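Long-range contact in chitooligosaccharide oxidase (Gibberella zeae, PDB 6Y0R), which oxidises the C1 hydroxyl of chitooligosaccharides to the lactone with a bicovalently bound FAD, passing the electrons to molecular oxygen to give hydrogen peroxide: residues D253-M267 against R290-G302. Numbering follows the deposited sequence.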
loop_
_atom_site.group_PDB
_atom_site.type_symbol
_atom_site.label_atom_id
_atom_site.label_comp_id
_atom_site.label_asym_id
_atom_site.label_seq_id
_atom_site.Cartn_x
_atom_site.Cartn_y
_atom_site.Cartn_z
ATOM N N ASP A 253 -22.106 13.927 -4.233
ATOM C CA ASP A 253 -22.946 12.974 -4.990
ATOM C C ASP A 253 -22.141 11.722 -5.313
ATOM O O ASP A 253 -22.674 10.614 -5.203
ATOM C CB ASP A 253 -23.467 13.575 -6.275
ATOM C CG ASP A 253 -24.542 14.629 -6.058
ATOM O OD1 ASP A 253 -25.148 14.655 -4.940
ATOM O OD2 ASP A 253 -24.738 15.418 -7.006
ATOM N N PHE A 254 -20.857 11.892 -5.615
ATOM C CA PHE A 254 -19.946 10.746 -5.825
ATOM C C PHE A 254 -19.918 9.882 -4.566
ATOM O O PHE A 254 -20.075 8.655 -4.602
ATOM C CB PHE A 254 -18.557 11.287 -6.178
ATOM C CG PHE A 254 -17.489 10.262 -6.476
ATOM C CD1 PHE A 254 -17.492 9.534 -7.648
ATOM C CD2 PHE A 254 -16.467 10.053 -5.576
ATOM C CE1 PHE A 254 -16.489 8.612 -7.907
ATOM C CE2 PHE A 254 -15.454 9.136 -5.839
ATOM C CZ PHE A 254 -15.479 8.397 -7.000
ATOM N N GLN A 255 -19.625 10.505 -3.421
ATOM C CA GLN A 255 -19.599 9.790 -2.134
ATOM C C GLN A 255 -20.933 9.058 -1.869
ATOM O O GLN A 255 -20.903 7.893 -1.452
ATOM C CB GLN A 255 -19.296 10.796 -1.037
ATOM C CG GLN A 255 -19.586 10.248 0.341
ATOM C CD GLN A 255 -19.456 11.294 1.416
ATOM O OE1 GLN A 255 -20.427 11.980 1.789
ATOM N NE2 GLN A 255 -18.248 11.487 1.864
ATOM N N GLU A 256 -22.061 9.750 -2.004
ATOM C CA GLU A 256 -23.393 9.160 -1.676
ATOM C C GLU A 256 -23.678 7.987 -2.603
ATOM O O GLU A 256 -24.272 6.990 -2.130
ATOM C CB GLU A 256 -24.486 10.217 -1.785
ATOM C CG GLU A 256 -24.349 11.289 -0.716
ATOM C CD GLU A 256 -24.266 10.745 0.695
ATOM O OE1 GLU A 256 -23.206 10.858 1.324
ATOM O OE2 GLU A 256 -25.262 10.188 1.167
ATOM N N PHE A 257 -23.331 8.091 -3.895
ATOM C CA PHE A 257 -23.472 6.964 -4.843
ATOM C C PHE A 257 -22.643 5.789 -4.335
ATOM O O PHE A 257 -23.076 4.648 -4.327
ATOM C CB PHE A 257 -23.084 7.379 -6.260
ATOM C CG PHE A 257 -23.166 6.273 -7.271
ATOM C CD1 PHE A 257 -24.365 5.997 -7.925
ATOM C CD2 PHE A 257 -22.057 5.534 -7.593
ATOM C CE1 PHE A 257 -24.435 4.972 -8.852
ATOM C CE2 PHE A 257 -22.123 4.521 -8.535
ATOM C CZ PHE A 257 -23.306 4.249 -9.185
ATOM N N GLY A 258 -21.418 6.066 -3.893
ATOM C CA GLY A 258 -20.495 5.032 -3.414
ATOM C C GLY A 258 -21.063 4.259 -2.248
ATOM O O GLY A 258 -20.818 3.033 -2.189
ATOM N N LYS A 259 -21.782 4.915 -1.347
ATOM C CA LYS A 259 -22.347 4.225 -0.150
ATOM C C LYS A 259 -23.236 3.057 -0.577
ATOM O O LYS A 259 -23.202 2.001 0.070
ATOM C CB LYS A 259 -23.176 5.156 0.730
ATOM C CG LYS A 259 -22.419 6.269 1.403
ATOM C CD LYS A 259 -23.370 6.997 2.350
ATOM C CE LYS A 259 -22.714 7.976 3.290
ATOM N NZ LYS A 259 -23.696 8.970 3.788
ATOM N N GLY A 260 -24.042 3.238 -1.615
ATOM C CA GLY A 260 -25.017 2.197 -1.955
ATOM C C GLY A 260 -24.617 1.324 -3.136
ATOM O O GLY A 260 -25.331 0.354 -3.426
ATOM N N MET A 261 -23.513 1.608 -3.807
ATOM C CA MET A 261 -23.261 0.988 -5.122
ATOM C C MET A 261 -22.833 -0.465 -4.911
ATOM O O MET A 261 -22.218 -0.874 -3.922
ATOM C CB MET A 261 -22.214 1.761 -5.919
ATOM C CG MET A 261 -20.804 1.542 -5.417
ATOM S SD MET A 261 -19.743 2.802 -6.269
ATOM C CE MET A 261 -18.158 2.479 -5.498
ATOM N N PRO A 262 -23.105 -1.343 -5.902
ATOM C CA PRO A 262 -22.736 -2.745 -5.785
ATOM C C PRO A 262 -21.232 -2.965 -5.620
ATOM O O PRO A 262 -20.433 -2.126 -6.075
ATOM C CB PRO A 262 -23.211 -3.396 -7.093
ATOM C CG PRO A 262 -24.258 -2.423 -7.623
ATOM C CD PRO A 262 -23.802 -1.050 -7.163
ATOM N N ALA A 263 -20.894 -4.108 -5.032
ATOM C CA ALA A 263 -19.513 -4.536 -4.738
ATOM C C ALA A 263 -18.690 -4.610 -6.039
ATOM O O ALA A 263 -17.464 -4.480 -5.958
ATOM C CB ALA A 263 -19.523 -5.873 -4.024
ATOM N N GLU A 264 -19.322 -4.904 -7.181
ATOM C CA GLU A 264 -18.610 -5.027 -8.477
ATOM C C GLU A 264 -17.947 -3.718 -8.918
ATOM O O GLU A 264 -17.156 -3.805 -9.882
ATOM C CB GLU A 264 -19.614 -5.474 -9.553
ATOM C CG GLU A 264 -19.964 -6.942 -9.430
ATOM C CD GLU A 264 -20.889 -7.320 -8.280
ATOM O OE1 GLU A 264 -21.653 -6.446 -7.794
ATOM O OE2 GLU A 264 -20.815 -8.493 -7.855
ATOM N N ILE A 265 -18.283 -2.556 -8.313
ATOM C CA ILE A 265 -17.642 -1.274 -8.695
ATOM C C ILE A 265 -16.601 -0.895 -7.631
ATOM O O ILE A 265 -16.932 -0.896 -6.480
ATOM C CB ILE A 265 -18.645 -0.131 -8.843
ATOM C CG1 ILE A 265 -19.762 -0.412 -9.841
ATOM C CG2 ILE A 265 -17.896 1.136 -9.173
ATOM C CD1 ILE A 265 -20.795 0.625 -9.839
ATOM N N THR A 266 -15.381 -0.575 -8.046
ATOM C CA THR A 266 -14.381 0.136 -7.241
ATOM C C THR A 266 -14.004 1.375 -8.037
ATOM O O THR A 266 -13.748 1.235 -9.238
ATOM C CB THR A 266 -13.201 -0.752 -6.841
ATOM O OG1 THR A 266 -13.624 -1.898 -6.081
ATOM C CG2 THR A 266 -12.189 0.032 -6.031
ATOM N N MET A 267 -14.053 2.556 -7.437
ATOM C CA MET A 267 -13.724 3.741 -8.220
ATOM C C MET A 267 -13.194 4.847 -7.331
ATOM O O MET A 267 -13.302 4.761 -6.071
ATOM C CB MET A 267 -14.926 4.252 -9.019
ATOM C CG MET A 267 -16.054 4.750 -8.219
ATOM S SD MET A 267 -17.366 5.210 -9.457
ATOM C CE MET A 267 -16.381 5.923 -10.752
ATOM N N ARG A 290 -22.450 0.655 -17.797
ATOM C CA ARG A 290 -23.174 1.883 -18.183
ATOM C C ARG A 290 -24.511 1.944 -17.451
ATOM O O ARG A 290 -24.852 3.039 -16.973
ATOM C CB ARG A 290 -23.278 1.935 -19.714
ATOM C CG ARG A 290 -21.941 2.243 -20.380
ATOM C CD ARG A 290 -22.061 2.485 -21.865
ATOM N NE ARG A 290 -20.776 2.714 -22.469
ATOM C CZ ARG A 290 -20.147 3.876 -22.500
ATOM N NH1 ARG A 290 -20.696 4.945 -21.963
ATOM N NH2 ARG A 290 -18.981 3.969 -23.109
ATOM N N LYS A 291 -25.232 0.830 -17.329
ATOM C CA LYS A 291 -26.518 0.842 -16.571
ATOM C C LYS A 291 -26.272 1.154 -15.094
ATOM O O LYS A 291 -26.971 2.017 -14.523
ATOM C CB LYS A 291 -27.263 -0.475 -16.754
ATOM C CG LYS A 291 -27.806 -0.666 -18.160
ATOM C CD LYS A 291 -28.373 -2.049 -18.449
ATOM C CE LYS A 291 -28.366 -2.351 -19.940
ATOM N NZ LYS A 291 -29.602 -3.046 -20.365
ATOM N N ALA A 292 -25.225 0.579 -14.514
ATOM C CA ALA A 292 -24.896 0.756 -13.076
ATOM C C ALA A 292 -24.498 2.200 -12.775
ATOM O O ALA A 292 -24.784 2.673 -11.637
ATOM C CB ALA A 292 -23.786 -0.177 -12.676
ATOM N N LEU A 293 -23.821 2.876 -13.701
ATOM C CA LEU A 293 -23.361 4.275 -13.459
ATOM C C LEU A 293 -24.406 5.328 -13.811
ATOM O O LEU A 293 -24.209 6.488 -13.472
ATOM C CB LEU A 293 -22.091 4.525 -14.272
ATOM C CG LEU A 293 -20.824 3.946 -13.697
ATOM C CD1 LEU A 293 -19.649 4.345 -14.597
ATOM C CD2 LEU A 293 -20.592 4.391 -12.275
ATOM N N GLN A 294 -25.469 4.967 -14.525
ATOM C CA GLN A 294 -26.417 5.976 -15.043
ATOM C C GLN A 294 -26.917 6.878 -13.912
ATOM O O GLN A 294 -26.997 8.072 -14.126
ATOM C CB GLN A 294 -27.527 5.290 -15.851
ATOM C CG GLN A 294 -28.217 6.214 -16.836
ATOM C CD GLN A 294 -27.329 7.085 -17.707
ATOM O OE1 GLN A 294 -26.297 6.669 -18.224
ATOM N NE2 GLN A 294 -27.730 8.331 -17.877
ATOM N N PRO A 295 -27.248 6.424 -12.684
ATOM C CA PRO A 295 -27.641 7.374 -11.635
ATOM C C PRO A 295 -26.591 8.435 -11.286
ATOM O O PRO A 295 -26.935 9.575 -10.965
ATOM C CB PRO A 295 -27.913 6.483 -10.411
ATOM C CG PRO A 295 -28.212 5.139 -11.018
ATOM C CD PRO A 295 -27.319 5.026 -12.238
ATOM N N LEU A 296 -25.317 8.051 -11.287
ATOM C CA LEU A 296 -24.239 9.022 -11.012
ATOM C C LEU A 296 -24.104 9.993 -12.174
ATOM O O LEU A 296 -24.005 11.195 -11.947
ATOM C CB LEU A 296 -22.923 8.270 -10.823
ATOM C CG LEU A 296 -21.773 9.181 -10.439
ATOM C CD1 LEU A 296 -22.033 9.760 -9.078
ATOM C CD2 LEU A 296 -20.468 8.392 -10.508
ATOM N N VAL A 297 -24.145 9.495 -13.397
ATOM C CA VAL A 297 -24.143 10.371 -14.599
ATOM C C VAL A 297 -25.282 11.388 -14.471
ATOM O O VAL A 297 -25.058 12.604 -14.696
ATOM C CB VAL A 297 -24.247 9.503 -15.857
ATOM C CG1 VAL A 297 -24.541 10.324 -17.086
ATOM C CG2 VAL A 297 -23.022 8.616 -15.993
ATOM N N GLN A 298 -26.477 10.940 -14.085
ATOM C CA GLN A 298 -27.655 11.833 -13.945
ATOM C C GLN A 298 -27.437 12.829 -12.800
ATOM O O GLN A 298 -27.902 13.967 -12.894
ATOM C CB GLN A 298 -28.940 11.014 -13.793
ATOM C CG GLN A 298 -29.405 10.418 -15.112
ATOM C CD GLN A 298 -30.906 10.535 -15.313
ATOM O OE1 GLN A 298 -31.560 11.403 -14.751
ATOM N NE2 GLN A 298 -31.469 9.625 -16.091
ATOM N N LYS A 299 -26.735 12.464 -11.728
ATOM C CA LYS A 299 -26.436 13.431 -10.660
ATOM C C LYS A 299 -25.587 14.583 -11.228
ATOM O O LYS A 299 -25.769 15.734 -10.829
ATOM C CB LYS A 299 -25.719 12.747 -9.484
ATOM C CG LYS A 299 -26.601 11.853 -8.622
ATOM C CD LYS A 299 -27.641 12.677 -7.913
ATOM C CE LYS A 299 -28.600 11.865 -7.082
ATOM N NZ LYS A 299 -29.334 12.755 -6.149
ATOM N N PHE A 300 -24.579 14.269 -12.031
ATOM C CA PHE A 300 -23.583 15.262 -12.487
ATOM C C PHE A 300 -24.141 16.169 -13.600
ATOM O O PHE A 300 -24.012 17.404 -13.475
ATOM C CB PHE A 300 -22.330 14.536 -12.973
ATOM C CG PHE A 300 -21.527 13.791 -11.933
ATOM C CD1 PHE A 300 -21.655 14.033 -10.562
ATOM C CD2 PHE A 300 -20.577 12.891 -12.371
ATOM C CE1 PHE A 300 -20.844 13.338 -9.670
ATOM C CE2 PHE A 300 -19.789 12.192 -11.473
ATOM C CZ PHE A 300 -19.903 12.457 -10.132
ATOM N N GLY A 301 -24.642 15.576 -14.674
ATOM C CA GLY A 301 -25.062 16.314 -15.875
ATOM C C GLY A 301 -23.905 16.585 -16.821
ATOM O O GLY A 301 -22.781 16.996 -16.358
ATOM N N GLY A 302 -24.175 16.417 -18.109
ATOM C CA GLY A 302 -23.224 16.815 -19.160
ATOM C C GLY A 302 -21.900 16.071 -19.096
ATOM O O GLY A 302 -20.885 16.665 -19.510
HETATM O O HOH W 1 -23.796 17.143 -8.819
HETATM O O HOH W 2 -27.826 15.324 -4.705
#
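F257 reaches from helix 253-260 into a hole formed by A292, L293, P295 and L296 of helix 290-300, a knob-into-hole fit. With CG anti to the backbone N (chi1 178°), the ring is carried across to the other helix. Starting at the root, F257 CB rests 3.8 Å from L296 CD1. The ring then lies with one face against L296 CB, a CH-pi contact with that carbon 4.0 Å from the centroid and only 11° off the normal. Farther out the two flanks differ: F257 CE1 lies beside P295 CB (4.1 Å) and nearer still to the carbonyl O of A292 (3.6 Å), while F257 CE2 meets L293 CD2 at 4.0 Å. At the tip, F257 CZ comes edge-on to the same A292 O, 3.3 Å away. At the solvent side, D253 lies across K299, and two waters join them: one donates to D253 OD2 and K299 O, the other to D253 OD1 with a weak link to K299 NZ. D253 OD1 is also bonded by Q249. The helices run nearly antiparallel, axes 10.1 Å apart, and both pack on the seven-stranded antiparallel sheet: I265 and M267 of strand 265-272 touch L293, which also reaches F236 on strand 233-239, while F254 packs on strands 275-283 and 371-378.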